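Local coordinates for xylose isomerase-like TIM barrel domain-containing protein (Thermus thermophilus, PDB 3AYV) that binds zinc ions in a TIM barrel and may act as an endonuclease on damaged DNA, though its function is not established, at residues A90-F95 and G130-L135; H165-S170 and N189-V194; W211-L216 and Q236-E241. All blocks are in the same frame, centred on the assembly; numbering follows the deposited sequence.

Interaction 1: residues A90-F95 and G130-L135; sequences ADRAVF and GVRLLL
Arg92 to Phe95 and Arg132 to Leu135 run as parallel strands, their axes 4.7 Å apart at closest approach and 25° off parallel. They are strands four and five of the eight-stranded TIM barrel. Four backbone bonds join them: Arg132 N to Asp91 O, Ala93 N to Arg132 O, Leu134 N to Ala93 O and Phe95 N to Leu134 O. At the N-terminal end of the pair a water donates to Asp91 O and Gly130 O.

Arg92, Val94, Arg132 and Leu134 share the face turned to the barrel interior, where His185 and His187 lie across from them. Leu134 CD1 bridges two neighbours there, resting 3.8 Å from Arg92 CB and 4.0 Å from Val94 CG2. The arginines touch through their aliphatic parts, and Glu184 receives both polar ends, Arg92 on its backbone O, Arg132 on its carboxylate.

Ala93, Phe95, Leu133 and Leu135 line the other face, with helix 68-87 against Ala93 and Leu133. Phe95 CG sits between its backbone N and carbonyl carbon (chi1 75°), carrying the ring across to the neighbouring strand. Leu133 CG meets Phe95 CE1 at 3.6 Å, and Leu135 CD1 makes an off-centre CH-pi contact, 4.1 Å from the Phe95 ring centroid.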
loop_
_atom_site.group_PDB
_atom_site.type_symbol
_atom_site.label_atom_id
_atom_site.label_comp_id
_atom_site.label_asym_id
_atom_site.label_seq_id
_atom_site.Cartn_x
_atom_site.Cartn_y
_atom_site.Cartn_z
ATOM N N ALA A 90 7.313 -4.780 11.521
ATOM C CA ALA A 90 6.121 -4.313 10.805
ATOM C C ALA A 90 4.915 -5.150 11.112
ATOM O O ALA A 90 5.018 -6.381 11.230
ATOM C CB ALA A 90 6.383 -4.320 9.264
ATOM N N ASP A 91 3.765 -4.506 11.240
ATOM C CA ASP A 91 2.520 -5.248 11.419
ATOM C C ASP A 91 1.959 -5.710 10.073
ATOM O O ASP A 91 1.402 -6.807 9.974
ATOM C CB ASP A 91 1.477 -4.495 12.273
ATOM C CG ASP A 91 1.025 -3.141 11.665
ATOM O OD1 ASP A 91 1.551 -2.680 10.617
ATOM O OD2 ASP A 91 0.103 -2.536 12.260
ATOM N N ARG A 92 2.181 -4.887 9.043
ATOM C CA ARG A 92 1.599 -5.137 7.707
ATOM C C ARG A 92 2.623 -4.845 6.617
ATOM O O ARG A 92 3.553 -4.043 6.819
ATOM C CB ARG A 92 0.390 -4.212 7.508
ATOM C CG ARG A 92 -0.767 -4.500 8.442
ATOM C CD ARG A 92 -1.661 -3.286 8.682
ATOM N NE ARG A 92 -2.832 -3.713 9.452
ATOM C CZ ARG A 92 -4.056 -3.206 9.339
ATOM N NH1 ARG A 92 -4.316 -2.242 8.471
ATOM N NH2 ARG A 92 -5.036 -3.693 10.101
ATOM N N ALA A 93 2.446 -5.488 5.450
ATOM C CA ALA A 93 3.310 -5.231 4.288
ATOM C C ALA A 93 2.394 -5.114 3.095
ATOM O O ALA A 93 1.535 -5.995 2.866
ATOM C CB ALA A 93 4.339 -6.372 4.066
ATOM N N VAL A 94 2.578 -4.047 2.326
ATOM C CA VAL A 94 1.660 -3.742 1.219
ATOM C C VAL A 94 2.391 -3.998 -0.090
ATOM O O VAL A 94 3.589 -3.696 -0.205
ATOM C CB VAL A 94 1.238 -2.251 1.258
ATOM C CG1 VAL A 94 0.305 -1.926 0.084
ATOM C CG2 VAL A 94 0.528 -1.919 2.595
ATOM N N PHE A 95 1.668 -4.527 -1.089
ATOM C CA PHE A 95 2.289 -4.812 -2.384
ATOM C C PHE A 95 1.239 -4.602 -3.484
ATOM O O PHE A 95 0.020 -4.529 -3.212
ATOM C CB PHE A 95 2.894 -6.240 -2.417
ATOM C CG PHE A 95 1.856 -7.322 -2.548
ATOM C CD1 PHE A 95 1.153 -7.761 -1.426
ATOM C CD2 PHE A 95 1.569 -7.895 -3.792
ATOM C CE1 PHE A 95 0.163 -8.730 -1.537
ATOM C CE2 PHE A 95 0.576 -8.884 -3.921
ATOM C CZ PHE A 95 -0.126 -9.303 -2.784
ATOM N N GLY A 130 4.643 -13.527 10.811
ATOM C CA GLY A 130 3.652 -12.822 11.588
ATOM C C GLY A 130 3.343 -11.437 11.034
ATOM O O GLY A 130 2.907 -10.557 11.767
ATOM N N VAL A 131 3.559 -11.266 9.736
ATOM C CA VAL A 131 3.304 -9.994 9.040
ATOM C C VAL A 131 2.030 -10.173 8.211
ATOM O O VAL A 131 1.874 -11.173 7.489
ATOM C CB VAL A 131 4.493 -9.650 8.119
ATOM C CG1 VAL A 131 4.200 -8.385 7.262
ATOM C CG2 VAL A 131 5.808 -9.507 8.938
ATOM N N ARG A 132 1.096 -9.230 8.342
ATOM C CA ARG A 132 -0.158 -9.278 7.591
ATOM C C ARG A 132 0.083 -8.723 6.174
ATOM O O ARG A 132 0.568 -7.602 6.041
ATOM C CB ARG A 132 -1.199 -8.413 8.303
ATOM C CG ARG A 132 -2.519 -8.182 7.560
ATOM C CD ARG A 132 -3.300 -9.498 7.347
ATOM N NE ARG A 132 -4.665 -9.241 6.892
ATOM C CZ ARG A 132 -5.516 -10.197 6.526
ATOM N NH1 ARG A 132 -5.129 -11.463 6.583
ATOM N NH2 ARG A 132 -6.748 -9.894 6.101
ATOM N N LEU A 133 -0.246 -9.511 5.141
ATOM C CA LEU A 133 0.047 -9.128 3.741
ATOM C C LEU A 133 -1.159 -8.449 3.143
ATOM O O LEU A 133 -2.281 -8.938 3.274
ATOM C CB LEU A 133 0.381 -10.370 2.908
ATOM C CG LEU A 133 1.068 -10.223 1.560
ATOM C CD1 LEU A 133 2.456 -9.546 1.707
ATOM C CD2 LEU A 133 1.222 -11.570 0.849
ATOM N N LEU A 134 -0.937 -7.319 2.469
ATOM C CA LEU A 134 -2.060 -6.547 1.934
ATOM C C LEU A 134 -1.811 -6.244 0.476
ATOM O O LEU A 134 -0.773 -5.708 0.128
ATOM C CB LEU A 134 -2.241 -5.212 2.671
ATOM C CG LEU A 134 -2.368 -5.307 4.192
ATOM C CD1 LEU A 134 -2.197 -3.926 4.802
ATOM C CD2 LEU A 134 -3.739 -5.912 4.530
ATOM N N LEU A 135 -2.790 -6.564 -0.357
ATOM C CA LEU A 135 -2.737 -6.211 -1.779
ATOM C C LEU A 135 -3.423 -4.875 -2.020
ATOM O O LEU A 135 -4.573 -4.676 -1.617
ATOM C CB LEU A 135 -3.434 -7.337 -2.587
ATOM C CG LEU A 135 -3.648 -7.183 -4.102
ATOM C CD1 LEU A 135 -2.314 -6.885 -4.783
ATOM C CD2 LEU A 135 -4.266 -8.461 -4.608
HETATM O O HOH W 1 1.019 -8.640 12.034
#

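Interaction 2: residues H165-S170 and N189-V194. With ZN (zinc ion), chain G.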
loop_
_atom_site.group_PDB
_atom_site.type_symbol
_atom_site.label_atom_id
_atom_site.label_comp_id
_atom_site.label_asym_id
_atom_site.label_seq_id
_atom_site.Cartn_x
_atom_site.Cartn_y
_atom_site.Cartn_z
ATOM N N HIS A 165 -5.541 5.885 -7.092
ATOM C CA HIS A 165 -5.235 4.916 -8.131
ATOM C C HIS A 165 -6.506 4.516 -8.846
ATOM O O HIS A 165 -6.499 4.378 -10.070
ATOM C CB HIS A 165 -4.549 3.674 -7.554
ATOM C CG HIS A 165 -3.163 3.929 -7.058
ATOM N ND1 HIS A 165 -2.434 2.974 -6.385
ATOM C CD2 HIS A 165 -2.380 5.041 -7.110
ATOM C CE1 HIS A 165 -1.258 3.479 -6.047
ATOM N NE2 HIS A 165 -1.207 4.732 -6.473
ATOM N N ALA A 166 -7.601 4.308 -8.107
ATOM C CA ALA A 166 -8.874 3.988 -8.766
ATOM C C ALA A 166 -9.326 5.128 -9.700
ATOM O O ALA A 166 -9.783 4.899 -10.825
ATOM C CB ALA A 166 -9.955 3.678 -7.722
ATOM N N ARG A 167 -9.149 6.352 -9.233
ATOM C CA ARG A 167 -9.625 7.523 -9.976
ATOM C C ARG A 167 -8.810 7.756 -11.230
ATOM O O ARG A 167 -9.383 8.041 -12.283
ATOM C CB ARG A 167 -9.558 8.760 -9.081
ATOM C CG ARG A 167 -10.027 10.079 -9.754
ATOM C CD ARG A 167 -11.468 10.045 -10.261
ATOM N NE ARG A 167 -11.850 11.364 -10.802
ATOM C CZ ARG A 167 -12.685 12.212 -10.202
ATOM N NH1 ARG A 167 -13.251 11.887 -9.044
ATOM N NH2 ARG A 167 -12.965 13.391 -10.769
ATOM N N VAL A 168 -7.482 7.648 -11.135
ATOM C CA VAL A 168 -6.660 7.994 -12.290
ATOM C C VAL A 168 -6.256 6.809 -13.176
ATOM O O VAL A 168 -6.000 7.001 -14.365
ATOM C CB VAL A 168 -5.439 8.869 -11.939
ATOM C CG1 VAL A 168 -5.877 10.096 -11.070
ATOM C CG2 VAL A 168 -4.361 8.086 -11.233
ATOM N N PHE A 169 -6.230 5.594 -12.630
ATOM C CA PHE A 169 -5.733 4.451 -13.422
ATOM C C PHE A 169 -6.808 3.417 -13.852
ATOM O O PHE A 169 -6.586 2.668 -14.814
ATOM C CB PHE A 169 -4.598 3.727 -12.690
ATOM C CG PHE A 169 -3.387 4.578 -12.410
ATOM C CD1 PHE A 169 -2.833 5.396 -13.403
ATOM C CD2 PHE A 169 -2.804 4.564 -11.149
ATOM C CE1 PHE A 169 -1.699 6.171 -13.153
ATOM C CE2 PHE A 169 -1.645 5.341 -10.884
ATOM C CZ PHE A 169 -1.105 6.144 -11.895
ATOM N N SER A 170 -7.948 3.378 -13.164
ATOM C CA SER A 170 -8.949 2.311 -13.356
ATOM C C SER A 170 -10.104 2.828 -14.229
ATOM O O SER A 170 -10.113 4.010 -14.601
ATOM C CB SER A 170 -9.481 1.808 -11.993
ATOM O OG SER A 170 -10.637 2.538 -11.568
ATOM N N ASN A 189 -4.594 10.236 -0.066
ATOM C CA ASN A 189 -4.062 11.467 -0.643
ATOM C C ASN A 189 -5.133 12.023 -1.563
ATOM O O ASN A 189 -6.232 11.465 -1.595
ATOM C CB ASN A 189 -2.710 11.231 -1.356
ATOM C CG ASN A 189 -2.785 10.183 -2.460
ATOM O OD1 ASN A 189 -3.786 10.082 -3.175
ATOM N ND2 ASN A 189 -1.717 9.392 -2.597
ATOM N N ASP A 190 -4.835 13.113 -2.282
ATOM C CA ASP A 190 -5.763 13.623 -3.272
ATOM C C ASP A 190 -5.083 13.830 -4.632
ATOM O O ASP A 190 -3.855 13.836 -4.743
ATOM C CB ASP A 190 -6.461 14.906 -2.787
ATOM C CG ASP A 190 -7.929 14.961 -3.195
ATOM O OD1 ASP A 190 -8.332 14.237 -4.133
ATOM O OD2 ASP A 190 -8.687 15.788 -2.628
ATOM N N THR A 191 -5.914 13.979 -5.645
ATOM C CA THR A 191 -5.475 14.044 -7.024
ATOM C C THR A 191 -6.378 15.042 -7.746
ATOM O O THR A 191 -7.518 15.280 -7.328
ATOM C CB THR A 191 -5.580 12.661 -7.712
ATOM O OG1 THR A 191 -5.413 12.829 -9.130
ATOM C CG2 THR A 191 -6.946 11.990 -7.440
ATOM N N ASP A 192 -5.867 15.617 -8.830
ATOM C CA ASP A 192 -6.687 16.426 -9.728
ATOM C C ASP A 192 -7.574 15.614 -10.672
ATOM O O ASP A 192 -8.313 16.181 -11.490
ATOM C CB ASP A 192 -5.791 17.396 -10.516
ATOM C CG ASP A 192 -4.697 16.692 -11.337
ATOM O OD1 ASP A 192 -4.635 15.444 -11.406
ATOM O OD2 ASP A 192 -3.880 17.420 -11.939
ATOM N N GLY A 193 -7.507 14.284 -10.564
ATOM C CA GLY A 193 -8.252 13.413 -11.425
ATOM C C GLY A 193 -7.530 13.037 -12.698
ATOM O O GLY A 193 -8.103 12.329 -13.529
ATOM N N VAL A 194 -6.299 13.528 -12.862
ATOM C CA VAL A 194 -5.508 13.261 -14.070
ATOM C C VAL A 194 -4.225 12.498 -13.745
ATOM O O VAL A 194 -3.943 11.465 -14.362
ATOM C CB VAL A 194 -5.158 14.570 -14.845
ATOM C CG1 VAL A 194 -4.360 14.231 -16.133
ATOM C CG2 VAL A 194 -6.442 15.331 -15.205
HETATM ZN ZN ZN G . 0.085 6.418 -5.726
HETATM O O HOH W 2 -10.615 11.059 -13.240
HETATM O O HOH W 3 -1.839 7.386 -4.703
HETATM O O HOH W 4 0.245 5.342 -3.836
HETATM O O HOH W 5 1.902 5.569 -6.594
#
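Val168 and Thr191 meet tip to tip, and here the two segments are packed most closely: Val168 CG1 lies 3.4 Å from Thr191 OG1 and 3.7 Å from Gly193 C. The valine's chi1 of -50° sets CG1 beside its backbone N and into the bend of 189-194, while CG2 sits over the face of the Phe169 ring. Thr191 OG1 accepts from Gly193 N at 2.9 Å, forming an ST turn, and is also hydrogen-bonded to Tyr195 O. One residue on, Asp192 OD1 closes an Asx turn by accepting from Val194 N, which approaches from above the carboxylate plane. The two turns shape the loop that presents Gly193 to the helix.

These segments belong to the metal-bearing end of a TIM barrel: 165-170 lies on the short helix after strand 158-162, while the loop that follows strand 185-188 begins with 189-194. His165 NE2 binds a zinc ion at 2.2 Å, with Asp196 and His198 completing its protein ligands. Three waters fill the remaining positions, and one of them accepts from Asn189 ND2, so the second segment reaches this metal through water.

Toward the partly exposed side the fit is slacker. Arg167 CG comes no closer than 4.1 Å to Gly193 CA, and polar contact passes through a water in the guanidinium plane, which accepts from Arg167 NE at 2.7 Å and donates to Gly193 O.

Interaction 3: residues W211-L216 and Q236-E241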
loop_
_atom_site.group_PDB
_atom_site.type_symbol
_atom_site.label_atom_id
_atom_site.label_comp_id
_atom_site.label_asym_id
_atom_site.label_seq_id
_atom_site.Cartn_x
_atom_site.Cartn_y
_atom_site.Cartn_z
ATOM N N TRP A 211 -17.113 10.014 1.812
ATOM C CA TRP A 211 -17.024 8.552 1.924
ATOM C C TRP A 211 -16.087 7.988 2.975
ATOM O O TRP A 211 -16.180 6.806 3.307
ATOM C CB TRP A 211 -16.723 7.921 0.538
ATOM C CG TRP A 211 -15.415 8.376 -0.072
ATOM C CD1 TRP A 211 -15.241 9.417 -0.960
ATOM C CD2 TRP A 211 -14.113 7.820 0.154
ATOM N NE1 TRP A 211 -13.909 9.521 -1.294
ATOM C CE2 TRP A 211 -13.198 8.558 -0.627
ATOM C CE3 TRP A 211 -13.631 6.746 0.920
ATOM C CZ2 TRP A 211 -11.826 8.262 -0.653
ATOM C CZ3 TRP A 211 -12.264 6.463 0.898
ATOM C CH2 TRP A 211 -11.381 7.220 0.123
ATOM N N LEU A 212 -15.183 8.810 3.513
ATOM C CA LEU A 212 -14.091 8.275 4.337
ATOM C C LEU A 212 -14.432 8.073 5.815
ATOM O O LEU A 212 -13.816 7.228 6.492
ATOM C CB LEU A 212 -12.825 9.137 4.201
ATOM C CG LEU A 212 -11.583 8.751 5.026
ATOM C CD1 LEU A 212 -10.994 7.385 4.602
ATOM C CD2 LEU A 212 -10.546 9.839 4.878
ATOM N N ARG A 213 -15.402 8.830 6.318
ATOM C CA ARG A 213 -15.683 8.807 7.757
ATOM C C ARG A 213 -15.892 7.390 8.350
ATOM O O ARG A 213 -15.355 7.110 9.427
ATOM C CB ARG A 213 -16.826 9.766 8.151
ATOM C CG ARG A 213 -16.768 10.160 9.632
ATOM C CD ARG A 213 -17.889 11.108 10.011
ATOM N NE ARG A 213 -18.404 11.806 8.832
ATOM C CZ ARG A 213 -18.123 13.066 8.523
ATOM N NH1 ARG A 213 -17.341 13.769 9.324
ATOM N NH2 ARG A 213 -18.626 13.622 7.422
ATOM N N PRO A 214 -16.628 6.493 7.648
ATOM C CA PRO A 214 -16.789 5.145 8.228
ATOM C C PRO A 214 -15.493 4.377 8.459
ATOM O O PRO A 214 -15.493 3.419 9.224
ATOM C CB PRO A 214 -17.690 4.419 7.214
ATOM C CG PRO A 214 -18.426 5.504 6.521
ATOM C CD PRO A 214 -17.407 6.631 6.408
ATOM N N TYR A 215 -14.393 4.802 7.829
ATOM C CA TYR A 215 -13.116 4.044 7.839
ATOM C C TYR A 215 -12.062 4.604 8.771
ATOM O O TYR A 215 -10.944 4.122 8.830
ATOM C CB TYR A 215 -12.582 3.903 6.382
ATOM C CG TYR A 215 -13.601 3.215 5.513
ATOM C CD1 TYR A 215 -13.660 1.824 5.459
ATOM C CD2 TYR A 215 -14.553 3.941 4.805
ATOM C CE1 TYR A 215 -14.615 1.180 4.705
ATOM C CE2 TYR A 215 -15.519 3.299 4.058
ATOM C CZ TYR A 215 -15.533 1.915 4.008
ATOM O OH TYR A 215 -16.491 1.270 3.264
ATOM N N LEU A 216 -12.433 5.611 9.553
ATOM C CA LEU A 216 -11.475 6.284 10.434
ATOM C C LEU A 216 -10.903 5.432 11.571
ATOM O O LEU A 216 -9.931 5.830 12.223
ATOM C CB LEU A 216 -12.076 7.593 10.984
ATOM C CG LEU A 216 -12.361 8.643 9.905
ATOM C CD1 LEU A 216 -12.951 9.900 10.511
ATOM C CD2 LEU A 216 -11.112 8.999 9.102
ATOM N N GLN A 236 -8.781 14.911 11.386
ATOM C CA GLN A 236 -9.250 15.321 12.695
ATOM C C GLN A 236 -10.601 16.044 12.662
ATOM O O GLN A 236 -11.447 15.787 13.529
ATOM C CB GLN A 236 -8.184 16.152 13.392
ATOM C CG GLN A 236 -7.096 15.299 14.030
ATOM C CD GLN A 236 -5.890 16.116 14.441
ATOM O OE1 GLN A 236 -5.000 15.618 15.127
ATOM N NE2 GLN A 236 -5.842 17.373 14.005
ATOM N N ALA A 237 -10.801 16.931 11.687
ATOM C CA ALA A 237 -12.089 17.609 11.479
ATOM C C ALA A 237 -13.151 16.604 11.056
ATOM O O ALA A 237 -14.306 16.696 11.448
ATOM C CB ALA A 237 -11.971 18.704 10.425
ATOM N N LEU A 238 -12.752 15.646 10.230
ATOM C CA LEU A 238 -13.674 14.625 9.777
ATOM C C LEU A 238 -14.119 13.779 10.960
ATOM O O LEU A 238 -15.284 13.396 11.047
ATOM C CB LEU A 238 -13.018 13.751 8.692
ATOM C CG LEU A 238 -13.951 12.857 7.887
ATOM C CD1 LEU A 238 -15.050 13.659 7.159
ATOM C CD2 LEU A 238 -13.133 12.032 6.897
ATOM N N ALA A 239 -13.180 13.499 11.861
ATOM C CA ALA A 239 -13.417 12.635 13.019
ATOM C C ALA A 239 -14.272 13.294 14.105
ATOM O O ALA A 239 -14.853 12.597 14.940
ATOM C CB ALA A 239 -12.082 12.163 13.619
ATOM N N GLY A 240 -14.325 14.628 14.098
ATOM C CA GLY A 240 -14.977 15.400 15.170
ATOM C C GLY A 240 -16.454 15.645 14.939
ATOM O O GLY A 240 -17.177 16.055 15.862
ATOM N N GLU A 241 -16.896 15.392 13.706
ATOM C CA GLU A 241 -18.301 15.548 13.310
ATOM C C GLU A 241 -18.962 14.205 12.991
ATOM O O GLU A 241 -18.291 13.226 12.638
ATOM C CB GLU A 241 -18.420 16.497 12.110
ATOM C CG GLU A 241 -17.460 16.166 10.960
ATOM C CD GLU A 241 -17.702 16.989 9.704
ATOM O OE1 GLU A 241 -17.970 18.209 9.822
ATOM O OE2 GLU A 241 -17.615 16.414 8.592
#
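Leu238 is the bump that fits between Leu212, Arg213 and Leu216. With CG swung opposite its backbone N (chi1 -166°), the side chain leans from the helix toward 211-216, and its two methyls then go different ways. Leu238 CD2 presses on the Leu212 side chain, 3.9 Å from Leu212 CD2, the two leucines crossing at about a right angle. Leu238 CD1 slides over one face of the Arg213 guanidinium, off-centre toward its rim and 3.4 Å from Arg213 CZ. Beside it, Leu216 puts CD1 into the shallow hollow between Leu238 and Ala239, 3.7 Å from Ala239 CA and 3.9 Å from Ala239 CB.

In the TIM barrel this joins the short 3-10 turn ahead of the last strand, 219-222, to the end of the helix that follows that strand, 229-240. Leu235 of the same helix extends the apolar seam, touching both Leu212 and Leu216, and Leu212 reaches inward to Leu188 of strand 185-188.

Arg213 arches over the outer rim of this seam, its chain bent at chi3 (-22°). Arg213 NH1 has two acceptors: Leu238 O, at 2.7 Å on a lone pair in the carbonyl plane, and Glu241 OE2, at 2.8 Å near the guanidinium plane. OE2 uses its anti lone pair in this salt bridge, and NH2 adds a weak bond to the same oxygen. The carboxylate is twisted 43° from the guanidinium plane. A leucine in place of Arg213 would probably leave Glu241 without its charged mate across the contact and deprive Leu238 O of its side-chain donor.

Overall arrangement
All three contacts belong to one TIM barrel, yet no two of them touch. Interaction 1 is the buried one, strand against strand in the barrel wall, with a regular backbone ladder and apolar side chains on its outer face. Interaction 2 lies on the opposite side of the chain's centre, near the surface, and pairs a helix with a loop by a methyl-to-hydroxyl touch and bridging waters, with a zinc ion held beside it. Interaction 3, partly buried, sets a loop turn against the last modelled helix, 229-240, through leucines edged by a salt bridge. Segments 189-194 and 211-216 lie in the same long connection between strands 185-188 and 219-222, so interactions 2 and 3 involve two parts of it.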